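Long-range contacts in uncharacterized protein (Bacteroides thetaiotaomicron, PDB 4F54), which is of unknown function but belongs to the DUF4136 family, related to the N-terminal domain of TolB, and is probably made as a lipoprotein: residues Tyr17-Asn22 with Ser163-Phe168; Leu62-Glu67 with Ala183-Phe188; Val89-Ser94 with Ser136-Ile141. All coordinates share one frame; numbering follows the deposited sequence.

Contact 1 (Tyr17-Asn22 with Ser163-Phe168)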
loop_
_atom_site.group_PDB
_atom_site.type_symbol
_atom_site.label_atom_id
_atom_site.label_comp_id
_atom_site.label_asym_id
_atom_site.label_seq_id
_atom_site.Cartn_x
_atom_site.Cartn_y
_atom_site.Cartn_z
ATOM N N TYR A 17 2.756 14.106 -10.345
ATOM C CA TYR A 17 3.166 12.935 -9.575
ATOM C C TYR A 17 3.356 11.745 -10.542
ATOM O O TYR A 17 3.026 11.822 -11.730
ATOM C CB TYR A 17 2.116 12.602 -8.524
ATOM C CG TYR A 17 0.730 12.444 -9.106
ATOM C CD1 TYR A 17 0.338 11.255 -9.734
ATOM C CD2 TYR A 17 -0.160 13.513 -9.117
ATOM C CE1 TYR A 17 -0.911 11.133 -10.311
ATOM C CE2 TYR A 17 -1.408 13.405 -9.672
ATOM C CZ TYR A 17 -1.793 12.224 -10.281
ATOM O OH TYR A 17 -3.066 12.149 -10.846
ATOM N N LEU A 18 3.918 10.660 -10.019
ATOM C CA LEU A 18 4.225 9.424 -10.753
ATOM C C LEU A 18 3.570 8.289 -10.010
ATOM O O LEU A 18 3.611 8.256 -8.809
ATOM C CB LEU A 18 5.730 9.165 -10.799
ATOM C CG LEU A 18 6.574 10.252 -11.523
ATOM C CD1 LEU A 18 8.073 10.093 -11.325
ATOM C CD2 LEU A 18 6.254 10.323 -13.011
ATOM N N VAL A 19 3.012 7.327 -10.730
ATOM C CA VAL A 19 2.284 6.218 -10.137
ATOM C C VAL A 19 2.758 4.921 -10.808
ATOM O O VAL A 19 2.650 4.774 -12.029
ATOM C CB VAL A 19 0.758 6.352 -10.338
ATOM C CG1 VAL A 19 0.015 5.097 -9.799
ATOM C CG2 VAL A 19 0.241 7.593 -9.655
ATOM N N TYR A 20 3.242 3.984 -9.995
ATOM C CA TYR A 20 3.711 2.682 -10.454
ATOM C C TYR A 20 2.862 1.618 -9.749
ATOM O O TYR A 20 2.525 1.737 -8.575
ATOM C CB TYR A 20 5.208 2.480 -10.139
ATOM C CG TYR A 20 6.103 3.559 -10.679
ATOM C CD1 TYR A 20 6.458 3.570 -12.029
ATOM C CD2 TYR A 20 6.561 4.608 -9.848
ATOM C CE1 TYR A 20 7.260 4.582 -12.548
ATOM C CE2 TYR A 20 7.343 5.633 -10.358
ATOM C CZ TYR A 20 7.697 5.612 -11.707
ATOM O OH TYR A 20 8.477 6.600 -12.229
ATOM N N THR A 21 2.442 0.632 -10.516
ATOM C CA THR A 21 1.682 -0.463 -10.065
ATOM C C THR A 21 2.246 -1.766 -10.629
ATOM O O THR A 21 2.797 -1.847 -11.712
ATOM C CB THR A 21 0.174 -0.367 -10.464
ATOM O OG1 THR A 21 0.084 -0.057 -11.866
ATOM C CG2 THR A 21 -0.533 0.772 -9.788
ATOM N N ASN A 22 2.193 -2.788 -9.785
ATOM C CA ASN A 22 2.689 -4.121 -10.088
ATOM C C ASN A 22 1.744 -5.113 -9.464
ATOM O O ASN A 22 1.153 -4.832 -8.412
ATOM C CB ASN A 22 4.141 -4.323 -9.614
ATOM C CG ASN A 22 5.117 -3.496 -10.424
ATOM O OD1 ASN A 22 5.403 -2.383 -10.067
ATOM N ND2 ASN A 22 5.529 -4.005 -11.599
ATOM N N SER A 163 1.438 -0.616 -5.151
ATOM C CA SER A 163 1.588 0.666 -5.812
ATOM C C SER A 163 2.636 1.508 -5.092
ATOM O O SER A 163 2.873 1.363 -3.863
ATOM C CB SER A 163 0.251 1.422 -5.950
ATOM O OG SER A 163 -0.212 1.812 -4.670
ATOM N N TYR A 164 3.260 2.373 -5.896
ATOM C CA TYR A 164 4.209 3.342 -5.446
ATOM C C TYR A 164 3.808 4.682 -6.027
ATOM O O TYR A 164 3.802 4.871 -7.257
ATOM C CB TYR A 164 5.616 2.967 -5.808
ATOM C CG TYR A 164 6.725 3.817 -5.250
ATOM C CD1 TYR A 164 6.748 4.148 -3.893
ATOM C CD2 TYR A 164 7.839 4.136 -6.011
ATOM C CE1 TYR A 164 7.808 4.883 -3.372
ATOM C CE2 TYR A 164 8.911 4.862 -5.506
ATOM C CZ TYR A 164 8.880 5.226 -4.159
ATOM O OH TYR A 164 9.966 5.932 -3.617
ATOM N N LEU A 165 3.442 5.607 -5.136
ATOM C CA LEU A 165 3.051 6.983 -5.542
ATOM C C LEU A 165 4.212 7.903 -5.153
ATOM O O LEU A 165 4.558 7.962 -3.968
ATOM C CB LEU A 165 1.799 7.379 -4.762
ATOM C CG LEU A 165 0.665 6.357 -4.752
ATOM C CD1 LEU A 165 -0.602 6.947 -4.098
ATOM C CD2 LEU A 165 0.348 5.878 -6.171
ATOM N N THR A 166 4.786 8.615 -6.103
ATOM C CA THR A 166 6.051 9.335 -5.843
ATOM C C THR A 166 6.191 10.530 -6.755
ATOM O O THR A 166 5.274 10.817 -7.515
ATOM C CB THR A 166 7.261 8.366 -5.925
ATOM O OG1 THR A 166 8.431 9.017 -5.405
ATOM C CG2 THR A 166 7.517 7.894 -7.355
ATOM N N GLY A 167 7.304 11.255 -6.681
ATOM C CA GLY A 167 7.503 12.357 -7.604
ATOM C C GLY A 167 6.535 13.524 -7.484
ATOM O O GLY A 167 6.310 14.265 -8.423
ATOM N N PHE A 168 5.991 13.713 -6.292
ATOM C CA PHE A 168 5.008 14.768 -6.054
ATOM C C PHE A 168 5.617 16.160 -6.102
ATOM O O PHE A 168 6.642 16.443 -5.475
ATOM C CB PHE A 168 4.351 14.581 -4.702
ATOM C CG PHE A 168 3.369 13.435 -4.631
ATOM C CD1 PHE A 168 2.059 13.603 -5.074
ATOM C CD2 PHE A 168 3.719 12.232 -4.057
ATOM C CE1 PHE A 168 1.151 12.581 -5.009
ATOM C CE2 PHE A 168 2.792 11.187 -3.990
ATOM C CZ PHE A 168 1.501 11.382 -4.458
#
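Leu18 and Tyr20 each exchange two backbone hydrogen bonds with Thr166 and Tyr164 respectively, so strands 18-22 and 163-166 run antiparallel, their axes 4.6 Å apart and their directions at 171°. The four bonds are short and even. The shortest joins Tyr164 N to Tyr20 O at 2.8 Å. The longest, from Thr166 N to Leu18 O, measures 3.0 Å.

Leu18, Tyr20, Tyr164 and Thr166 share one face of the sheet. Thr166 brings its methyl CG2 to the edge of the Tyr20 ring, in the ring plane and 3.8 Å from CE2. With OG1 anti to the backbone N (chi1 -168°), CG2 falls between that N and the carbonyl carbon, which carries it to the Tyr20 edge and lets OG1 reach Ser139 OG in a hydrogen bond. Tyr20 and Tyr164 lie side by side, CD2 to CD2 4.1 Å, and the phenol of Tyr164 reaches on to Ser134 O.

On the other face Leu165 sets CD2 against both methyls of Val19, 3.7 Å from Val19 CG1. Beyond the paired residues Gly167 turns the chain with a positive phi, where a beta carbon would collide with Leu18 CD1. Phe168 then reaches back, its CD1 3.6 Å from Tyr17 CB, with the two ring planes 38° apart.

This regular alternation of hydrogen-bonded and non-hydrogen-bonded pairs ties the N-terminal strand 18-23 to strand 159-166 of the mixed sheet. Apolar Val19 and Leu165 lie under helix 179-189, touched by Ser187 and Val184, while strand 159-166 also pairs, on its other side, with strand 139-146.

Contact 2 (Leu62-Glu67 with Ala183-Phe188)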
loop_
_atom_site.group_PDB
_atom_site.type_symbol
_atom_site.label_atom_id
_atom_site.label_comp_id
_atom_site.label_asym_id
_atom_site.label_seq_id
_atom_site.Cartn_x
_atom_site.Cartn_y
_atom_site.Cartn_z
ATOM N N LEU A 62 -7.244 7.270 2.974
ATOM C CA LEU A 62 -7.908 5.984 3.270
ATOM C C LEU A 62 -9.309 5.904 2.660
ATOM O O LEU A 62 -9.688 4.877 2.080
ATOM C CB LEU A 62 -7.930 5.756 4.789
ATOM C CG LEU A 62 -6.557 5.641 5.447
ATOM C CD1 LEU A 62 -6.665 5.638 6.967
ATOM C CD2 LEU A 62 -5.889 4.348 4.898
ATOM N N ALA A 63 -10.061 7.019 2.705
ATOM C CA ALA A 63 -11.392 7.035 2.069
ATOM C C ALA A 63 -11.292 6.790 0.558
ATOM O O ALA A 63 -12.183 6.116 -0.030
ATOM C CB ALA A 63 -12.147 8.357 2.378
ATOM N N ALA A 64 -10.222 7.291 -0.076
ATOM C CA ALA A 64 -10.025 7.089 -1.542
ATOM C C ALA A 64 -9.816 5.600 -1.859
ATOM O O ALA A 64 -10.368 5.088 -2.831
ATOM C CB ALA A 64 -8.894 7.962 -2.119
ATOM N N TYR A 65 -9.050 4.890 -1.017
ATOM C CA TYR A 65 -8.900 3.397 -1.165
ATOM C C TYR A 65 -10.261 2.737 -1.035
ATOM O O TYR A 65 -10.619 1.888 -1.850
ATOM C CB TYR A 65 -7.899 2.838 -0.136
ATOM C CG TYR A 65 -6.456 3.113 -0.618
ATOM C CD1 TYR A 65 -5.931 2.428 -1.715
ATOM C CD2 TYR A 65 -5.658 4.085 -0.024
ATOM C CE1 TYR A 65 -4.654 2.704 -2.230
ATOM C CE2 TYR A 65 -4.385 4.338 -0.506
ATOM C CZ TYR A 65 -3.882 3.638 -1.604
ATOM O OH TYR A 65 -2.611 3.913 -2.098
ATOM N N THR A 66 -10.982 3.090 0.027
ATOM C CA THR A 66 -12.317 2.521 0.242
ATOM C C THR A 66 -13.259 2.696 -0.924
ATOM O O THR A 66 -13.867 1.732 -1.396
ATOM C CB THR A 66 -12.907 3.066 1.551
ATOM O OG1 THR A 66 -12.102 2.587 2.632
ATOM C CG2 THR A 66 -14.393 2.619 1.714
ATOM N N GLU A 67 -13.368 3.935 -1.401
ATOM C CA GLU A 67 -14.224 4.250 -2.551
ATOM C C GLU A 67 -13.792 3.485 -3.813
ATOM O O GLU A 67 -14.588 2.923 -4.526
ATOM C CB GLU A 67 -14.235 5.759 -2.774
ATOM C CG GLU A 67 -14.963 6.464 -1.635
ATOM C CD GLU A 67 -14.655 7.949 -1.530
ATOM O OE1 GLU A 67 -14.239 8.557 -2.543
ATOM O OE2 GLU A 67 -14.784 8.480 -0.399
ATOM N N ALA A 183 -3.471 10.646 -7.135
ATOM C CA ALA A 183 -2.523 9.516 -7.337
ATOM C C ALA A 183 -3.154 8.159 -6.961
ATOM O O ALA A 183 -3.045 7.195 -7.723
ATOM C CB ALA A 183 -1.193 9.740 -6.628
ATOM N N VAL A 184 -3.870 8.092 -5.821
ATOM C CA VAL A 184 -4.595 6.878 -5.463
ATOM C C VAL A 184 -5.568 6.516 -6.578
ATOM O O VAL A 184 -5.577 5.381 -7.045
ATOM C CB VAL A 184 -5.238 6.969 -4.049
ATOM C CG1 VAL A 184 -6.169 5.784 -3.787
ATOM C CG2 VAL A 184 -4.171 7.090 -2.972
ATOM N N ASN A 185 -6.392 7.471 -7.036
ATOM C CA ASN A 185 -7.346 7.218 -8.110
ATOM C C ASN A 185 -6.647 6.710 -9.351
ATOM O O ASN A 185 -7.099 5.749 -9.987
ATOM C CB ASN A 185 -8.138 8.481 -8.430
ATOM C CG ASN A 185 -9.115 8.860 -7.326
ATOM O OD1 ASN A 185 -9.424 8.052 -6.455
ATOM N ND2 ASN A 185 -9.572 10.115 -7.345
ATOM N N GLN A 186 -5.489 7.294 -9.655
ATOM C CA GLN A 186 -4.738 6.870 -10.836
ATOM C C GLN A 186 -4.221 5.447 -10.760
ATOM O O GLN A 186 -4.227 4.715 -11.746
ATOM C CB GLN A 186 -3.582 7.837 -11.132
ATOM C CG GLN A 186 -2.676 7.415 -12.288
ATOM C CD GLN A 186 -3.399 7.289 -13.628
ATOM O OE1 GLN A 186 -4.259 8.117 -13.967
ATOM N NE2 GLN A 186 -3.029 6.275 -14.412
ATOM N N SER A 187 -3.805 5.046 -9.562
ATOM C CA SER A 187 -3.284 3.687 -9.348
ATOM C C SER A 187 -4.357 2.647 -9.659
ATOM O O SER A 187 -4.064 1.586 -10.231
ATOM C CB SER A 187 -2.723 3.494 -7.931
ATOM O OG SER A 187 -3.735 3.365 -6.906
ATOM N N PHE A 188 -5.612 2.970 -9.366
ATOM C CA PHE A 188 -6.709 2.065 -9.767
ATOM C C PHE A 188 -7.046 2.148 -11.248
ATOM O O PHE A 188 -7.297 1.127 -11.877
ATOM C CB PHE A 188 -7.964 2.286 -8.899
ATOM C CG PHE A 188 -7.834 1.699 -7.538
ATOM C CD1 PHE A 188 -7.285 2.445 -6.477
ATOM C CD2 PHE A 188 -8.200 0.414 -7.319
ATOM C CE1 PHE A 188 -7.160 1.895 -5.198
ATOM C CE2 PHE A 188 -8.068 -0.138 -6.071
ATOM C CZ PHE A 188 -7.527 0.605 -5.003
HETATM O O HOH W 1 -2.275 3.443 -4.494
#
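Tyr65 and Val184 bury the most surface here, with Ala64 next, where helices 62-67 and 183-188 pass at 9.6 Å between axes, crossing at -25°. Running in nearly the same direction, the two pack together against the sheet, Tyr65 touching Ser163 and Val184 touching Leu165. The valine lays its methyl CG1 over the centre of the tyrosine ring, 3.7 Å from the ring centroid and only 9° off the ring normal, a well-aligned CH-pi contact. Its CG1 is anti to the backbone N (chi1 171°), and this rotation gives the other methyl to the phenolic end, with CG2 3.6 Å from Tyr65 OH. A beta-branched residue therefore suits the site, one methyl serving the ring face and the other its far end.

Ala64 supports CG1 from the helix surface, its CB 3.9 Å from Val184 CG1; so small a side chain lets the valine come close to the helix. Phe188, one turn on from Val184, meets the same tyrosine with its rim: Tyr65 CD1 lies in the plane of the phenylalanine ring, 3.7 Å from Phe188 CE1.

Thr142 OG1 hydrogen-bonds the phenol oxygen, and a water joins it to Ser187 OG, which accepts from that water at 2.8 Å. Ser187 OG spends its own proton on a lone pair of Val184 O, 2.7 Å away in the carbonyl plane. With an alanine in place of Tyr65, Val184 CG1 and the Phe188 edge would probably face a gap, and Thr142 and the water would lose their phenolic partner.

The chemistry implies a mainly dispersive joint: apolar contact between methyls and rings holds the helices together, and the bonds at the hydroxyl probably help to fix the ring, together with Val184 and Phe188.

Contact 3 (Val89-Ser94 with Ser136-Ile141)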
loop_
_atom_site.group_PDB
_atom_site.type_symbol
_atom_site.label_atom_id
_atom_site.label_comp_id
_atom_site.label_asym_id
_atom_site.label_seq_id
_atom_site.Cartn_x
_atom_site.Cartn_y
_atom_site.Cartn_z
ATOM N N VAL A 89 -1.155 0.743 3.899
ATOM C CA VAL A 89 -0.668 1.989 3.265
ATOM C C VAL A 89 0.421 2.552 4.175
ATOM O O VAL A 89 0.251 2.623 5.402
ATOM C CB VAL A 89 -1.780 3.051 3.079
ATOM C CG1 VAL A 89 -1.247 4.299 2.360
ATOM C CG2 VAL A 89 -3.010 2.495 2.295
ATOM N N SER A 90 1.525 2.976 3.581
ATOM C CA SER A 90 2.625 3.633 4.294
ATOM C C SER A 90 3.099 4.906 3.574
ATOM O O SER A 90 3.140 4.959 2.344
ATOM C CB SER A 90 3.831 2.719 4.450
ATOM O OG SER A 90 3.462 1.482 5.055
ATOM N N TYR A 91 3.372 5.930 4.373
ATOM C CA TYR A 91 3.994 7.167 3.932
ATOM C C TYR A 91 5.489 7.187 4.314
ATOM O O TYR A 91 5.803 7.031 5.480
ATOM C CB TYR A 91 3.292 8.327 4.585
ATOM C CG TYR A 91 3.839 9.675 4.235
ATOM C CD1 TYR A 91 3.740 10.168 2.926
ATOM C CD2 TYR A 91 4.424 10.507 5.190
ATOM C CE1 TYR A 91 4.203 11.448 2.585
ATOM C CE2 TYR A 91 4.909 11.778 4.850
ATOM C CZ TYR A 91 4.829 12.242 3.529
ATOM O OH TYR A 91 5.310 13.520 3.203
ATOM N N ILE A 92 6.354 7.422 3.327
ATOM C CA ILE A 92 7.775 7.460 3.531
ATOM C C ILE A 92 8.184 8.891 3.829
ATOM O O ILE A 92 8.158 9.743 2.927
ATOM C CB ILE A 92 8.550 6.882 2.300
ATOM C CG1 ILE A 92 7.959 5.504 1.865
ATOM C CG2 ILE A 92 10.070 6.913 2.589
ATOM C CD1 ILE A 92 8.537 5.005 0.543
ATOM N N ALA A 93 8.558 9.133 5.084
ATOM C CA ALA A 93 9.041 10.451 5.576
ATOM C C ALA A 93 10.564 10.483 5.700
ATOM O O ALA A 93 11.170 11.560 5.779
ATOM C CB ALA A 93 8.400 10.803 6.913
ATOM N N SER A 94 11.179 9.303 5.748
ATOM C CA SER A 94 12.642 9.156 5.862
ATOM C C SER A 94 13.074 7.876 5.145
ATOM O O SER A 94 12.417 6.827 5.260
ATOM C CB SER A 94 13.060 8.946 7.310
ATOM O OG SER A 94 14.513 8.854 7.433
ATOM N N SER A 136 12.241 7.122 -2.125
ATOM C CA SER A 136 12.199 8.558 -1.958
ATOM C C SER A 136 11.209 8.918 -0.830
ATOM O O SER A 136 10.271 8.165 -0.562
ATOM C CB SER A 136 11.790 9.172 -3.322
ATOM O OG SER A 136 11.523 10.534 -3.175
ATOM N N THR A 137 11.436 10.035 -0.143
ATOM C CA THR A 137 10.481 10.515 0.826
ATOM C C THR A 137 9.327 11.249 0.112
ATOM O O THR A 137 9.335 11.417 -1.120
ATOM C CB THR A 137 11.150 11.445 1.852
ATOM O OG1 THR A 137 11.631 12.609 1.160
ATOM C CG2 THR A 137 12.331 10.730 2.593
ATOM N N ASN A 138 8.341 11.661 0.913
ATOM C CA ASN A 138 7.082 12.224 0.424
ATOM C C ASN A 138 6.446 11.313 -0.634
ATOM O O ASN A 138 6.063 11.768 -1.714
ATOM C CB ASN A 138 7.292 13.634 -0.100
ATOM C CG ASN A 138 6.000 14.418 -0.162
ATOM O OD1 ASN A 138 5.112 14.237 0.662
ATOM N ND2 ASN A 138 5.850 15.283 -1.195
ATOM N N SER A 139 6.455 10.022 -0.357
ATOM C CA SER A 139 5.995 8.992 -1.287
ATOM C C SER A 139 5.197 7.952 -0.502
ATOM O O SER A 139 5.285 7.875 0.701
ATOM C CB SER A 139 7.216 8.341 -1.926
ATOM O OG SER A 139 7.960 9.276 -2.703
ATOM N N PHE A 140 4.363 7.191 -1.206
ATOM C CA PHE A 140 3.508 6.160 -0.585
ATOM C C PHE A 140 3.782 4.784 -1.167
ATOM O O PHE A 140 3.857 4.642 -2.356
ATOM C CB PHE A 140 2.022 6.444 -0.731
ATOM C CG PHE A 140 1.546 7.746 -0.088
ATOM C CD1 PHE A 140 1.654 8.966 -0.755
ATOM C CD2 PHE A 140 0.912 7.726 1.157
ATOM C CE1 PHE A 140 1.171 10.143 -0.153
ATOM C CE2 PHE A 140 0.449 8.894 1.760
ATOM C CZ PHE A 140 0.593 10.106 1.104
ATOM N N ILE A 141 3.853 3.771 -0.283
ATOM C CA ILE A 141 3.889 2.329 -0.685
ATOM C C ILE A 141 2.621 1.706 -0.125
ATOM O O ILE A 141 2.377 1.788 1.073
ATOM C CB ILE A 141 5.093 1.533 -0.112
ATOM C CG1 ILE A 141 6.390 1.845 -0.835
ATOM C CG2 ILE A 141 4.894 -0.004 -0.212
ATOM C CD1 ILE A 141 6.462 1.284 -2.261
HETATM O O HOH W 2 2.513 -0.177 3.096
#
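Phe140 carries Tyr91 CD1 over one face of its ring, 3.6 Å above the plane and offset toward the rim, while the edge of the Tyr91 ring receives Asn138 OD1. The two aromatic planes stand at 50°, and the tyrosine hydroxyl donates to Asn138 OD1 at 2.6 Å, with amide and ring planes almost perpendicular. Tyr91 has CG anti to its own N (chi1 179°), which lays the ring along the partner segment far enough for OH to meet the amide. Asparagine suits its place, since the backbone there adopts a left-handed helical conformation that this residue tolerates well.

The backbones pair antiparallel beneath them. Ser90 N gives a bond of 2.9 Å to Ile141 O and Ser90 O takes one back from Ile141 N, while Ile92 N hydrogen-bonds Ser139 O at 2.9 Å. On the opposite face from Tyr91, Ile92 sets CG2 3.4 Å from Ser136 O, and a water bridges Ser90 OG and Ile141 O.

Phe140 also touches Ile61 of helix 56-70. The bond to Asn138 OD1 probably fixes the Tyr91 ring while CD1 rests on Phe140, a polar end and an apolar flank together holding the bend at Asn138 to strand 89-92.

In the fold
All three contacts belong to one mixed sheet and the helices packed against it. Contacts 1 and 3 are two strand pairs joined because strands 159-166 and 139-146 are themselves neighbours; Leu165 O bonds Phe140 N across that join. Both are only partly buried and owe their order to backbone hydrogen bonds. Contact 2 is the buried one, helix on helix. Its helix 179-189 rests on contact 1, where Leu165 CD1 meets Val184 CG2, and its helix 56-70 reaches contact 3 through Tyr65 and Val89. Contact 3 has one direct side-chain bond, contact 2 only a water bridge between Tyr65 and Ser187, and contact 1 none across its segments, its Thr166 and Tyr164 bonding to other parts of the chain.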